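Local coordinates for periplasmic binding protein (Veillonella parvula, PDB 4OVK) that probably captures a solute outside the cell membrane and delivers it to an ABC transporter for uptake, at residues N186-V191 / W218-M223. Residues are numbered along the deposited sequence; the frame is centred on the assembly and turned at random.
Sequences NKNLTV and WTKVSM
A two-stranded antiparallel ribbon, strand 190-192 against strand 218-220, lies at the surface of the periplasmic binding protein domain, and Val191 and Thr219 form its hydrogen-bonded pair. Val191 N donates to Thr219 O at 2.9 Å, and Thr219 N returns a bond of 2.8 Å to Val191 O. One step along, Thr190 and Lys220 make a non-hydrogen-bonded pair with CA atoms 4.0 Å apart. Beyond the strands a single further backbone bond follows, nearly straight, from Val221 N to Leu189 O (2.9 Å, 168°). The loop leading to Leu189 is shaped by an Asx turn, in which Asn186 OD1 accepts from Asn188 N. Lys220 runs out extended from a chi1 of -178°, which turns CG away from its own N; the chain passes alongside the Asn188 carbonyl and brings NZ to Asn188 OD1 in a weak bond of 3.3 Å. Val191 CG2 meets Val221 CG1 at 3.9 Å, their side chains at about a right angle; Val191 also rests on Leu182 of strand 180-184, and Val221 on Ile226 of helix 223-229. Leu189 sets CD2 against the selenium of selenomethionine Met223 at 3.9 Å. Exchanging Leu189 for an alanine would probably deprive Met223 SE and Ile226 of an apolar neighbour. Main-chain bonds thus fix the register, whereas apolar contacts join the ribbon to the helix that follows.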
# COMPACT_ATOMS: atom_id res chain seq x y z
N ASN A 186 -3.53 12.57 -9.90
CA ASN A 186 -2.80 12.74 -11.15
C ASN A 186 -2.89 14.16 -11.72
O ASN A 186 -3.35 15.07 -11.03
CB ASN A 186 -3.28 11.69 -12.17
CG ASN A 186 -4.76 11.75 -12.44
OD1 ASN A 186 -5.37 12.81 -12.39
ND2 ASN A 186 -5.34 10.60 -12.79
N LYS A 187 -2.45 14.32 -12.97
CA LYS A 187 -2.47 15.62 -13.66
C LYS A 187 -3.78 15.89 -14.40
O LYS A 187 -3.87 16.86 -15.16
CB LYS A 187 -1.31 15.68 -14.66
CG LYS A 187 0.05 15.46 -14.01
CD LYS A 187 1.20 15.66 -14.99
CE LYS A 187 1.54 14.39 -15.73
NZ LYS A 187 2.03 13.30 -14.85
N ASN A 188 -4.79 15.05 -14.16
CA ASN A 188 -6.06 15.13 -14.88
C ASN A 188 -7.23 15.33 -13.91
O ASN A 188 -8.33 14.84 -14.16
CB ASN A 188 -6.25 13.86 -15.72
CG ASN A 188 -7.21 14.05 -16.88
OD1 ASN A 188 -7.36 15.17 -17.40
ND2 ASN A 188 -7.86 12.97 -17.30
N LEU A 189 -6.99 16.04 -12.81
CA LEU A 189 -8.04 16.47 -11.89
C LEU A 189 -8.85 15.32 -11.28
O LEU A 189 -10.03 15.46 -10.97
CB LEU A 189 -8.97 17.48 -12.58
CG LEU A 189 -8.30 18.79 -12.99
CD1 LEU A 189 -9.18 19.59 -13.94
CD2 LEU A 189 -7.96 19.61 -11.75
N THR A 190 -8.19 14.19 -11.09
CA THR A 190 -8.80 13.04 -10.43
C THR A 190 -8.36 13.02 -8.98
O THR A 190 -7.17 13.10 -8.67
CB THR A 190 -8.40 11.74 -11.13
OG1 THR A 190 -8.79 11.82 -12.50
CG2 THR A 190 -9.09 10.55 -10.47
N VAL A 191 -9.35 12.91 -8.09
CA VAL A 191 -9.13 13.03 -6.65
C VAL A 191 -9.73 11.83 -5.93
O VAL A 191 -10.58 11.12 -6.48
CB VAL A 191 -9.74 14.35 -6.10
CG1 VAL A 191 -9.21 15.54 -6.89
CG2 VAL A 191 -11.26 14.32 -6.15
N TRP A 218 -11.64 6.93 -6.80
CA TRP A 218 -10.91 7.96 -7.54
C TRP A 218 -11.86 8.57 -8.57
O TRP A 218 -12.40 7.87 -9.43
CB TRP A 218 -9.68 7.36 -8.24
CG TRP A 218 -8.61 6.82 -7.30
CD1 TRP A 218 -8.30 5.50 -7.08
CD2 TRP A 218 -7.73 7.58 -6.46
NE1 TRP A 218 -7.29 5.40 -6.16
CE2 TRP A 218 -6.92 6.65 -5.76
CE3 TRP A 218 -7.56 8.94 -6.22
CZ2 TRP A 218 -5.95 7.05 -4.84
CZ3 TRP A 218 -6.59 9.34 -5.31
CH2 TRP A 218 -5.79 8.40 -4.63
N THR A 219 -12.06 9.88 -8.49
CA THR A 219 -13.11 10.54 -9.27
C THR A 219 -12.64 11.86 -9.88
O THR A 219 -12.03 12.68 -9.20
CB THR A 219 -14.33 10.80 -8.36
OG1 THR A 219 -14.80 9.56 -7.84
CG2 THR A 219 -15.44 11.52 -9.13
N LYS A 220 -12.95 12.05 -11.16
CA LYS A 220 -12.58 13.28 -11.85
C LYS A 220 -13.53 14.42 -11.45
O LYS A 220 -14.75 14.23 -11.41
CB LYS A 220 -12.57 13.08 -13.38
CG LYS A 220 -12.15 14.32 -14.15
CD LYS A 220 -11.69 14.03 -15.57
CE LYS A 220 -11.16 15.29 -16.22
NZ LYS A 220 -10.69 15.08 -17.62
N VAL A 221 -12.96 15.58 -11.16
CA VAL A 221 -13.72 16.78 -10.80
C VAL A 221 -13.24 17.97 -11.63
O VAL A 221 -12.31 17.83 -12.43
CB VAL A 221 -13.61 17.09 -9.28
CG1 VAL A 221 -14.03 15.88 -8.45
CG2 VAL A 221 -12.19 17.54 -8.90
N SER A 222 -13.89 19.12 -11.46
CA SER A 222 -13.51 20.34 -12.18
C SER A 222 -12.50 21.18 -11.38
O SER A 222 -12.48 21.12 -10.15
CB SER A 222 -14.75 21.19 -12.46
OG SER A 222 -15.26 21.76 -11.27
N MSE A 223 -11.70 21.97 -12.08
CA MSE A 223 -10.80 22.91 -11.42
C MSE A 223 -11.61 23.90 -10.62
O MSE A 223 -11.16 24.36 -9.56
CB MSE A 223 -9.92 23.63 -12.45
CG MSE A 223 -8.85 24.52 -11.83
SE MSE A 223 -7.43 23.43 -11.01
CE MSE A 223 -7.21 24.42 -9.33